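Local coordinates for malonyl CoA-acyl carrier protein transacylase (Burkholderia pseudomallei, PDB 3G87), which probably transfers malonyl groups from malonyl-CoA to holo acyl carrier protein, releasing CoA, at residues 34-37 with 43-46; 75-80 with 270-275; 209-214 with 239-244. One frame throughout, in Å; residues are numbered along the deposited sequence.

Contact 1 of 3, residues 34-37 with 43-46; sequences AQAD and SIRA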
ATOM      1  N   ALA A  34     -12.146 -18.576  -7.969  1.00 19.78           N
ATOM      2  CA  ALA A  34     -13.393 -19.051  -7.364  1.00 20.47           C
ATOM      3  C   ALA A  34     -13.334 -18.923  -5.856  1.00 21.13           C
ATOM      4  O   ALA A  34     -14.359 -18.621  -5.240  1.00 21.41           O
ATOM      5  CB  ALA A  34     -13.697 -20.497  -7.750  1.00 20.90           C
ATOM      6  N   GLN A  35     -12.155 -19.165  -5.255  1.00 21.02           N
ATOM      7  CA  GLN A  35     -12.012 -18.935  -3.824  1.00 21.76           C
ATOM      8  C   GLN A  35     -12.284 -17.475  -3.470  1.00 21.54           C
ATOM      9  O   GLN A  35     -12.853 -17.182  -2.418  1.00 21.36           O
ATOM     10  CB  GLN A  35     -10.599 -19.292  -3.306  1.00 22.27           C
ATOM     11  CG  GLN A  35     -10.292 -20.749  -3.344  1.00 24.44           C
ATOM     12  CD  GLN A  35      -8.858 -21.047  -2.940  1.00 28.24           C
ATOM     13  OE1 GLN A  35      -8.029 -20.148  -2.677  1.00 27.73           O
ATOM     14  NE2 GLN A  35      -8.558 -22.328  -2.871  1.00 29.43           N
ATOM     15  N   ALA A  36     -11.840 -16.562  -4.328  1.00 21.08           N
ATOM     16  CA  ALA A  36     -11.998 -15.141  -4.033  1.00 20.83           C
ATOM     17  C   ALA A  36     -13.469 -14.745  -4.203  1.00 21.02           C
ATOM     18  O   ALA A  36     -13.994 -14.040  -3.349  1.00 20.10           O
ATOM     19  CB  ALA A  36     -11.058 -14.260  -4.917  1.00 19.68           C
ATOM     20  N   ASP A  37     -14.137 -15.195  -5.282  1.00 21.87           N
ATOM     21  CA  ASP A  37     -15.584 -14.907  -5.406  1.00 22.78           C
ATOM     22  C   ASP A  37     -16.350 -15.443  -4.204  1.00 22.66           C
ATOM     23  O   ASP A  37     -17.293 -14.803  -3.748  1.00 23.75           O
ATOM     24  CB  ASP A  37     -16.228 -15.503  -6.651  1.00 22.86           C
ATOM     25  CG  ASP A  37     -15.550 -15.104  -7.922  1.00 24.31           C
ATOM     26  OD1 ASP A  37     -14.860 -14.051  -7.913  1.00 21.27           O
ATOM     27  OD2 ASP A  37     -15.721 -15.877  -8.918  1.00 24.36           O
ATOM     28  N   SER A  43     -18.110 -11.349  -8.329  1.00 20.61           N
ATOM     29  CA  SER A  43     -17.055 -11.815  -9.217  1.00 19.14           C
ATOM     30  C   SER A  43     -15.871 -10.864  -9.172  1.00 18.08           C
ATOM     31  O   SER A  43     -16.010  -9.698  -9.491  1.00 17.75           O
ATOM     32  CB  SER A  43     -17.545 -11.931 -10.659  1.00 20.25           C
ATOM     33  OG  SER A  43     -16.497 -12.453 -11.505  1.00 19.58           O
ATOM     34  N   ILE A  44     -14.715 -11.364  -8.763  1.00 17.00           N
ATOM     35  CA  ILE A  44     -13.532 -10.554  -8.700  1.00 16.05           C
ATOM     36  C   ILE A  44     -13.063 -10.206 -10.122  1.00 16.55           C
ATOM     37  O   ILE A  44     -12.497  -9.130 -10.377  1.00 15.67           O
ATOM     38  CB  ILE A  44     -12.440 -11.274  -7.819  1.00 16.30           C
ATOM     39  CG1 ILE A  44     -11.225 -10.379  -7.576  1.00 15.52           C
ATOM     40  CG2 ILE A  44     -11.929 -12.534  -8.457  1.00 16.44           C
ATOM     41  CD1 ILE A  44     -11.503  -9.037  -6.874  1.00 19.65           C
ATOM     42  N   ARG A  45     -13.320 -11.125 -11.064  1.00 17.00           N
ATOM     43  CA  ARG A  45     -12.818 -10.950 -12.432  1.00 16.98           C
ATOM     44  C   ARG A  45     -13.616  -9.859 -13.119  1.00 17.20           C
ATOM     45  O   ARG A  45     -13.052  -9.050 -13.840  1.00 16.75           O
ATOM     46  CB  ARG A  45     -12.893 -12.262 -13.254  1.00 16.92           C
ATOM     47  CG  ARG A  45     -12.294 -12.078 -14.667  1.00 13.15           C
ATOM     48  CD  ARG A  45     -12.710 -13.202 -15.620  1.00 17.71           C
ATOM     49  NE  ARG A  45     -12.016 -13.066 -16.889  1.00 18.78           N
ATOM     50  CZ  ARG A  45     -12.372 -12.273 -17.877  1.00 19.52           C
ATOM     51  NH1 ARG A  45     -13.487 -11.563 -17.790  1.00 18.47           N
ATOM     52  NH2 ARG A  45     -11.593 -12.220 -18.972  1.00 21.64           N
ATOM     53  N   ALA A  46     -14.935  -9.873 -12.911  1.00 18.19           N
ATOM     54  CA  ALA A  46     -15.814  -8.869 -13.478  1.00 18.41           C
ATOM     55  C   ALA A  46     -15.401  -7.491 -12.942  1.00 18.81           C
ATOM     56  O   ALA A  46     -15.249  -6.551 -13.713  1.00 19.44           O
ATOM     57  CB  ALA A  46     -17.250  -9.170 -13.119  1.00 17.72           C
TER

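Contact 2 of 3, residues 75-80 with 270-275; sequences YAKCED and EFTELG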
ATOM      1  N   TYR A  75       2.009 -15.155  -8.031  1.00 18.16           N
ATOM      2  CA  TYR A  75       2.028 -16.566  -8.446  1.00 17.91           C
ATOM      3  C   TYR A  75       2.467 -16.791  -9.897  1.00 18.07           C
ATOM      4  O   TYR A  75       3.262 -17.680 -10.140  1.00 17.94           O
ATOM      5  CB  TYR A  75       0.695 -17.238  -8.214  1.00 17.70           C
ATOM      6  CG  TYR A  75       0.224 -17.242  -6.765  1.00 17.25           C
ATOM      7  CD1 TYR A  75       1.055 -17.705  -5.705  1.00 17.34           C
ATOM      8  CD2 TYR A  75      -1.049 -16.772  -6.451  1.00 14.41           C
ATOM      9  CE1 TYR A  75       0.607 -17.693  -4.399  1.00 16.71           C
ATOM     10  CE2 TYR A  75      -1.484 -16.748  -5.137  1.00 16.47           C
ATOM     11  CZ  TYR A  75      -0.677 -17.228  -4.137  1.00 16.53           C
ATOM     12  OH  TYR A  75      -1.194 -17.210  -2.860  1.00 22.15           O
ATOM     13  N   ALA A  76       2.008 -15.974 -10.841  1.00 17.82           N
ATOM     14  CA  ALA A  76       2.527 -16.110 -12.203  1.00 19.38           C
ATOM     15  C   ALA A  76       4.061 -15.940 -12.218  1.00 19.86           C
ATOM     16  O   ALA A  76       4.791 -16.731 -12.782  1.00 20.39           O
ATOM     17  CB  ALA A  76       1.845 -15.092 -13.211  1.00 18.36           C
ATOM     18  N   LYS A  77       4.535 -14.865 -11.615  1.00 20.93           N
ATOM     19  CA  LYS A  77       5.934 -14.619 -11.544  1.00 21.06           C
ATOM     20  C   LYS A  77       6.687 -15.797 -10.934  1.00 21.37           C
ATOM     21  O   LYS A  77       7.716 -16.190 -11.457  1.00 22.54           O
ATOM     22  CB  LYS A  77       6.175 -13.368 -10.733  1.00 20.73           C
ATOM     23  CG  LYS A  77       7.647 -13.054 -10.519  1.00 21.46           C
ATOM     24  CD  LYS A  77       8.191 -12.464 -11.787  1.00 21.75           C
ATOM     25  CE  LYS A  77       9.636 -12.116 -11.613  1.00 22.57           C
ATOM     26  NZ  LYS A  77      10.062 -11.537 -12.928  1.00 25.84           N
ATOM     27  N   CYS A  78       6.237 -16.369  -9.842  1.00 21.64           N
ATOM     28  CA  CYS A  78       6.965 -17.444  -9.211  1.00 23.00           C
ATOM     29  C   CYS A  78       7.143 -18.665 -10.073  1.00 23.03           C
ATOM     30  O   CYS A  78       8.197 -19.182 -10.192  1.00 23.19           O
ATOM     31  CB  CYS A  78       6.331 -17.828  -7.878  1.00 23.16           C
ATOM     32  SG  CYS A  78       6.627 -16.712  -6.546  1.00 26.78           S
ATOM     33  N   GLU A  79       6.066 -19.073 -10.696  1.00 23.87           N
ATOM     34  CA  GLU A  79       6.029 -20.204 -11.592  1.00 23.94           C
ATOM     35  C   GLU A  79       6.834 -20.039 -12.872  1.00 23.60           C
ATOM     36  O   GLU A  79       7.471 -20.922 -13.254  1.00 24.29           O
ATOM     37  CB  GLU A  79       4.601 -20.602 -11.915  1.00 22.82           C
ATOM     38  CG  GLU A  79       3.848 -21.095 -10.778  1.00 23.96           C
ATOM     39  CD  GLU A  79       2.368 -21.393 -11.063  1.00 29.57           C
ATOM     40  OE1 GLU A  79       1.877 -21.362 -12.184  1.00 32.16           O
ATOM     41  OE2 GLU A  79       1.667 -21.675 -10.111  1.00 26.76           O
ATOM     42  N   ASP A  80       6.781 -18.895 -13.498  1.00 23.66           N
ATOM     43  CA  ASP A  80       7.356 -18.714 -14.778  1.00 24.61           C
ATOM     44  C   ASP A  80       8.820 -18.376 -14.693  1.00 25.45           C
ATOM     45  O   ASP A  80       9.586 -18.901 -15.390  1.00 26.49           O
ATOM     46  CB  ASP A  80       6.593 -17.674 -15.582  1.00 24.19           C
ATOM     47  CG  ASP A  80       5.134 -17.970 -15.690  1.00 25.21           C
ATOM     48  OD1 ASP A  80       4.717 -19.074 -15.458  1.00 23.37           O
ATOM     49  OD2 ASP A  80       4.413 -17.079 -16.003  1.00 24.33           O
ATOM     50  N   GLU A 270      17.841  -5.408  -6.517  1.00 18.70           N
ATOM     51  CA  GLU A 270      16.810  -5.012  -7.484  1.00 18.37           C
ATOM     52  C   GLU A 270      15.403  -5.131  -6.858  1.00 16.61           C
ATOM     53  O   GLU A 270      15.226  -5.816  -5.850  1.00 16.21           O
ATOM     54  CB  GLU A 270      16.910  -5.880  -8.735  1.00 17.05           C
ATOM     55  CG  GLU A 270      16.672  -7.336  -8.434  1.00 20.12           C
ATOM     56  CD  GLU A 270      16.450  -8.185  -9.672  1.00 26.01           C
ATOM     57  OE1 GLU A 270      15.810  -7.726 -10.646  1.00 29.77           O
ATOM     58  OE2 GLU A 270      16.893  -9.341  -9.651  1.00 29.28           O
ATOM     59  N   PHE A 271      14.427  -4.506  -7.505  1.00 16.36           N
ATOM     60  CA  PHE A 271      13.044  -4.368  -7.042  1.00 16.46           C
ATOM     61  C   PHE A 271      12.050  -4.789  -8.111  1.00 17.73           C
ATOM     62  O   PHE A 271      11.973  -4.231  -9.218  1.00 19.02           O
ATOM     63  CB  PHE A 271      12.764  -2.923  -6.582  1.00 14.43           C
ATOM     64  CG  PHE A 271      13.636  -2.497  -5.421  1.00 15.37           C
ATOM     65  CD1 PHE A 271      13.219  -2.669  -4.105  1.00 11.49           C
ATOM     66  CD2 PHE A 271      14.907  -1.944  -5.651  1.00 14.31           C
ATOM     67  CE1 PHE A 271      14.072  -2.309  -3.068  1.00 10.48           C
ATOM     68  CE2 PHE A 271      15.742  -1.607  -4.621  1.00  9.37           C
ATOM     69  CZ  PHE A 271      15.304  -1.781  -3.335  1.00 12.29           C
ATOM     70  N   THR A 272      11.271  -5.797  -7.803  1.00 18.73           N
ATOM     71  CA  THR A 272      10.378  -6.292  -8.805  1.00 18.47           C
ATOM     72  C   THR A 272       8.953  -5.967  -8.365  1.00 17.90           C
ATOM     73  O   THR A 272       8.503  -6.507  -7.358  1.00 17.04           O
ATOM     74  CB  THR A 272      10.535  -7.776  -8.948  1.00 19.92           C
ATOM     75  OG1 THR A 272      11.933  -8.111  -9.129  1.00 22.00           O
ATOM     76  CG2 THR A 272       9.641  -8.297 -10.145  1.00 21.40           C
ATOM     77  N   GLU A 273       8.266  -5.113  -9.130  1.00 15.60           N
ATOM     78  CA  GLU A 273       6.913  -4.745  -8.821  1.00 15.81           C
ATOM     79  C   GLU A 273       5.990  -5.809  -9.309  1.00 17.16           C
ATOM     80  O   GLU A 273       5.955  -6.119 -10.537  1.00 16.45           O
ATOM     81  CB  GLU A 273       6.521  -3.409  -9.464  1.00 15.48           C
ATOM     82  CG  GLU A 273       5.152  -2.859  -9.040  1.00 12.98           C
ATOM     83  CD  GLU A 273       5.024  -1.359  -9.329  1.00 17.81           C
ATOM     84  OE1 GLU A 273       5.907  -0.818 -10.046  1.00 19.86           O
ATOM     85  OE2 GLU A 273       4.071  -0.691  -8.851  1.00 15.22           O
ATOM     86  N   LEU A 274       5.236  -6.381  -8.362  1.00 16.23           N
ATOM     87  CA  LEU A 274       4.291  -7.422  -8.735  1.00 16.02           C
ATOM     88  C   LEU A 274       2.811  -6.979  -8.588  1.00 16.58           C
ATOM     89  O   LEU A 274       2.246  -6.960  -7.498  1.00 15.57           O
ATOM     90  CB  LEU A 274       4.618  -8.689  -7.959  1.00 15.46           C
ATOM     91  CG  LEU A 274       5.980  -9.212  -8.441  1.00 15.22           C
ATOM     92  CD1 LEU A 274       6.522 -10.347  -7.565  1.00 11.93           C
ATOM     93  CD2 LEU A 274       5.906  -9.705  -9.894  1.00 16.76           C
ATOM     94  N   GLY A 275       2.197  -6.622  -9.693  1.00 16.72           N
ATOM     95  CA  GLY A 275       0.815  -6.167  -9.674  1.00 18.73           C
ATOM     96  C   GLY A 275       0.585  -5.248 -10.842  1.00 19.92           C
ATOM     97  O   GLY A 275       1.492  -5.094 -11.666  1.00 20.03           O
TER

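Contact 3 of 3, residues 209-214 with 239-244; sequences AHLQSF and EGLAQQ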
ATOM      1  N   ALA A 209      -9.391  -6.075  16.185  1.00 21.37           N
ATOM      2  CA  ALA A 209     -10.255  -6.971  16.881  1.00 21.75           C
ATOM      3  C   ALA A 209     -10.566  -8.138  15.996  1.00 22.63           C
ATOM      4  O   ALA A 209     -10.642  -9.222  16.471  1.00 24.00           O
ATOM      5  CB  ALA A 209     -11.476  -6.297  17.335  1.00 21.51           C
ATOM      6  N   HIS A 210     -10.724  -7.881  14.707  1.00 21.39           N
ATOM      7  CA  HIS A 210     -11.017  -8.887  13.726  1.00 20.44           C
ATOM      8  C   HIS A 210      -9.817  -9.824  13.600  1.00 21.60           C
ATOM      9  O   HIS A 210      -9.976 -10.993  13.464  1.00 20.80           O
ATOM     10  CB  HIS A 210     -11.417  -8.197  12.441  1.00 18.92           C
ATOM     11  CG  HIS A 210     -11.519  -9.072  11.244  1.00 19.07           C
ATOM     12  ND1 HIS A 210     -12.532  -9.972  11.058  1.00 20.92           N
ATOM     13  CD2 HIS A 210     -10.778  -9.127  10.133  1.00 18.67           C
ATOM     14  CE1 HIS A 210     -12.394 -10.561   9.902  1.00 16.24           C
ATOM     15  NE2 HIS A 210     -11.332 -10.069   9.321  1.00 18.92           N
ATOM     16  N   LEU A 211      -8.628  -9.260  13.706  1.00 22.28           N
ATOM     17  CA  LEU A 211      -7.395  -9.988  13.559  1.00 24.04           C
ATOM     18  C   LEU A 211      -7.206 -11.060  14.591  1.00 25.53           C
ATOM     19  O   LEU A 211      -6.546 -12.010  14.338  1.00 25.74           O
ATOM     20  CB  LEU A 211      -6.199  -9.061  13.610  1.00 23.47           C
ATOM     21  CG  LEU A 211      -5.601  -8.534  12.337  1.00 23.17           C
ATOM     22  CD1 LEU A 211      -4.696  -7.410  12.618  1.00 21.05           C
ATOM     23  CD2 LEU A 211      -4.883  -9.617  11.593  1.00 22.62           C
ATOM     24  N   GLN A 212      -7.808 -10.875  15.752  1.00 26.99           N
ATOM     25  CA  GLN A 212      -7.713 -11.815  16.826  1.00 27.93           C
ATOM     26  C   GLN A 212      -8.314 -13.164  16.520  1.00 27.42           C
ATOM     27  O   GLN A 212      -8.009 -14.104  17.169  1.00 28.62           O
ATOM     28  CB  GLN A 212      -8.190 -11.217  18.143  1.00 28.74           C
ATOM     29  CG  GLN A 212      -7.197 -10.266  18.779  1.00 33.91           C
ATOM     30  CD  GLN A 212      -7.772  -9.385  19.871  1.00 44.14           C
ATOM     31  OE1 GLN A 212      -8.787  -8.741  19.700  1.00 47.87           O
ATOM     32  NE2 GLN A 212      -7.109  -9.341  20.998  1.00 47.42           N
ATOM     33  N   SER A 213      -9.109 -13.261  15.480  1.00 26.26           N
ATOM     34  CA  SER A 213      -9.621 -14.532  15.008  1.00 26.47           C
ATOM     35  C   SER A 213      -8.746 -15.362  14.068  1.00 27.19           C
ATOM     36  O   SER A 213      -9.205 -16.333  13.540  1.00 27.82           O
ATOM     37  CB  SER A 213     -10.929 -14.344  14.282  1.00 26.08           C
ATOM     38  OG  SER A 213     -11.895 -13.779  15.061  1.00 27.16           O
ATOM     39  N   PHE A 214      -7.514 -14.955  13.848  1.00 26.20           N
ATOM     40  CA  PHE A 214      -6.633 -15.507  12.839  1.00 25.83           C
ATOM     41  C   PHE A 214      -5.278 -15.754  13.502  1.00 26.56           C
ATOM     42  O   PHE A 214      -4.815 -14.975  14.374  1.00 26.40           O
ATOM     43  CB  PHE A 214      -6.511 -14.533  11.628  1.00 25.83           C
ATOM     44  CG  PHE A 214      -7.839 -14.274  10.904  1.00 24.23           C
ATOM     45  CD1 PHE A 214      -8.319 -15.175   9.943  1.00 25.27           C
ATOM     46  CD2 PHE A 214      -8.631 -13.187  11.233  1.00 20.36           C
ATOM     47  CE1 PHE A 214      -9.563 -14.964   9.309  1.00 23.78           C
ATOM     48  CE2 PHE A 214      -9.848 -12.964  10.597  1.00 20.78           C
ATOM     49  CZ  PHE A 214     -10.314 -13.848   9.637  1.00 21.27           C
ATOM     50  N   GLU A 239       0.213  -7.088  15.387  1.00 38.03           N
ATOM     51  CA  GLU A 239       0.484  -5.761  15.886  1.00 39.99           C
ATOM     52  C   GLU A 239       0.842  -4.792  14.743  1.00 39.78           C
ATOM     53  O   GLU A 239       0.234  -3.751  14.599  1.00 40.57           O
ATOM     54  CB  GLU A 239       1.576  -5.813  16.948  1.00 40.86           C
ATOM     55  CG  GLU A 239       1.853  -4.520  17.645  1.00 46.47           C
ATOM     56  CD  GLU A 239       3.179  -4.492  18.399  1.00 52.99           C
ATOM     57  OE1 GLU A 239       4.135  -3.805  17.981  1.00 52.84           O
ATOM     58  OE2 GLU A 239       3.261  -5.155  19.427  1.00 55.44           O
ATOM     59  N   GLY A 240       1.797  -5.163  13.906  1.00 38.85           N
ATOM     60  CA  GLY A 240       2.275  -4.304  12.851  1.00 37.72           C
ATOM     61  C   GLY A 240       1.237  -4.002  11.845  1.00 37.66           C
ATOM     62  O   GLY A 240       1.149  -2.939  11.305  1.00 37.95           O
ATOM     63  N   LEU A 241       0.401  -4.979  11.633  1.00 36.70           N
ATOM     64  CA  LEU A 241      -0.579  -4.927  10.606  1.00 35.55           C
ATOM     65  C   LEU A 241      -1.638  -3.965  10.992  1.00 35.60           C
ATOM     66  O   LEU A 241      -2.120  -3.244  10.198  1.00 35.35           O
ATOM     67  CB  LEU A 241      -1.141  -6.312  10.404  1.00 34.25           C
ATOM     68  CG  LEU A 241      -1.845  -6.522   9.088  1.00 33.80           C
ATOM     69  CD1 LEU A 241      -1.146  -5.803   8.003  1.00 26.14           C
ATOM     70  CD2 LEU A 241      -2.129  -7.916   8.744  1.00 31.64           C
ATOM     71  N   ALA A 242      -1.996  -3.978  12.259  1.00 36.63           N
ATOM     72  CA  ALA A 242      -3.073  -3.150  12.757  1.00 37.07           C
ATOM     73  C   ALA A 242      -2.626  -1.717  12.892  1.00 37.21           C
ATOM     74  O   ALA A 242      -3.272  -0.825  12.469  1.00 38.65           O
ATOM     75  CB  ALA A 242      -3.516  -3.632  14.001  1.00 37.06           C
ATOM     76  N   GLN A 243      -1.504  -1.490  13.499  1.00 36.09           N
ATOM     77  CA  GLN A 243      -0.998  -0.160  13.620  1.00 35.16           C
ATOM     78  C   GLN A 243      -0.842   0.556  12.276  1.00 32.74           C
ATOM     79  O   GLN A 243      -0.965   1.733  12.196  1.00 32.34           O
ATOM     80  CB  GLN A 243       0.284  -0.220  14.420  1.00 35.68           C
ATOM     81  CG  GLN A 243       0.395   0.831  15.467  1.00 41.51           C
ATOM     82  CD  GLN A 243      -0.660   0.808  16.536  1.00 47.37           C
ATOM     83  OE1 GLN A 243      -1.023  -0.234  17.068  1.00 50.54           O
ATOM     84  NE2 GLN A 243      -1.121   1.976  16.898  1.00 47.52           N
ATOM     85  N   GLN A 244      -0.617  -0.211  11.233  1.00 30.80           N
ATOM     86  CA  GLN A 244      -0.444   0.288   9.875  1.00 29.45           C
ATOM     87  C   GLN A 244      -1.507   1.302   9.428  1.00 28.43           C
ATOM     88  O   GLN A 244      -1.202   2.286   8.850  1.00 27.31           O
ATOM     89  CB  GLN A 244      -0.378  -0.917   8.925  1.00 29.10           C
ATOM     90  CG  GLN A 244       0.281  -0.718   7.626  1.00 29.87           C
ATOM     91  CD  GLN A 244      -0.604  -1.075   6.468  1.00 30.12           C
ATOM     92  OE1 GLN A 244      -1.725  -0.728   6.442  1.00 31.51           O
ATOM     93  NE2 GLN A 244      -0.091  -1.767   5.533  1.00 30.57           N
TER

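Contact 1 of 3, residues 34-37 with 43-46
Ile-44 N donates to Asp-37 OD1 over 2.8 Å in a nearly straight bond (171°). The amide meets OD1 on the syn side, tilted out of the carboxylate plane. With CG anti to the carbonyl carbon (chi1 -55°), the carboxylate swings toward the start of the next helix, although CB leaves its own helix in another direction. Aspartate suits this place because its probably negative side chain ends at the N-terminal end of helix 44-50, where the first amides lack acceptors from a preceding turn and the helix dipole would favour an anion. Ser-43 occupies the N-cap, its OG accepting weakly from Ala-46 N at 3.3 Å. Beneath the polar bond, Ile-44 turns its CG2 branch to Ala-36 CB, 4.0 Å away, and the same methyl comes within 3.3 Å of Asp-37 OD1. Its CG1 branch, anti to the backbone N (chi1 -173°), runs the other way; Phe-26 also packs on this residue. Ala-36 is small enough to touch Ile-44 while also resting on Leu-111 of helix 107-123. A tight loop joins helices 30-40 and 44-50, and the second begins with a serine N-cap while an aspartate of the first takes its first amide.

Contact 2 of 3, residues 75-80 with 270-275
Helix 59-81 approaches the C-terminal end of strand 269-273 with Lys-77 and Leu-274 as the nearest backbone positions, their CA atoms 7.9 Å apart. The strand is an outermost member of a parallel sheet, bonded along its backbone to strand 6-11, and the contact is helix-on-sheet packing of an alpha/beta core. Thr-272 and Leu-274, two residues apart in an extended chain, both direct their side chains at the helix. Lys-77 answers with its hydrocarbon stem. CG stands anti to the backbone N (chi1 176°) and the chain bends at chi2 (77°) before running out straight, which carries CB, CG and CD past the leucine methyls, chiefly CD2. The two side chains cross at about a right angle, with Leu-274 CD2 3.8 Å from Lys-77 CB and Leu-274 CD1 4.2 Å from Lys-77 CG. A buried leucine suits this spot, since its other neighbours include Phe-9 and Phe-11. Lysine suits the margin because its greasy stem can pack while its ammonium continues outward, where Glu-83 offers a long, weak ion pair. A beta-branched threonine fits the strand and divides its tasks: OG1 is hydrogen-bonded to Asn-7 OD1, whereas the methyl is left for the helix. There the two side chains meet tip to tip, Thr-272 CG2 lying 4.1 Å from Lys-77 CE.

Contact 3 of 3, residues 209-214 with 239-244
Leu-211 of helix 201-211 meets Leu-241 and Ala-242 of helix 237-243, and its side chain carries the whole of its half of the contact. The bond from CA to CB is directed at the other helix, but CB itself stays short of it, and CG serves as the fork from which two methyls go on. CD1 settles against Ala-242 CB at 4.2 Å and lies 4.3 Å from Leu-241 CB, so it rests where these two neighbouring residues leave the helix. CD2 takes a different course and meets the methyl of the other leucine, with Leu-211 CD2 4.3 Å from Leu-241 CD2. The first torsion, chi1 -95°, is turned some way from the staggered value near -60°, and this rotation sets the direction of the fork. Alanine suits its place by offering a single methyl for CD1 to rest on, at a Leu-211 CA to Ala-242 CA separation of 8.1 Å; the branched leucines reach further into the core. Leu-241 also packs on Phe-96 and Leu-99 of helix 94-101, and Leu-211 on Leu-113 of helix 107-123, which makes the pair part of a larger apolar cluster. From Leu-211 the chain bends in a type I beta turn, closed by Phe-214 N to Leu-211 O at 3.1 Å. At the end of the other segment, Gln-244 NE2 is bonded to the carbonyl of Ser-92, which lies in a GxSxG pattern consistent with a nucleophile elbow. A weak hydrogen bond of Ala-242 O with Gln-204 NE2 gives the same two helices a polar link. Where Leu-211 meets Leu-241 and Ala-242 the chemistry is purely apolar: methyls lie slightly beyond close van der Waals contact, which implies that the pair rests on removal of apolar surface from water and on dispersion.

In the fold
From the N terminus, strand 6-11 precedes the first helices, and contact 1 then closes a very short loop between helices 30-40 and 44-50. It is complete before contact 2 opens on helix 59-81, the next helix along. Contact 2 is the long-range one: its second partner, strand 269-273, comes 190 residues later, and contact 3 opens and closes within that span, so contacts 2 and 3 nest and none cross. Contact 3 joins helices 201-211 and 237-243, while contact 2 ties a helix to the edge of the parallel sheet. The contacts stand apart, with centres 21 to 27 Å from one another, yet helix 107-123 packs against both contact 1 and contact 3.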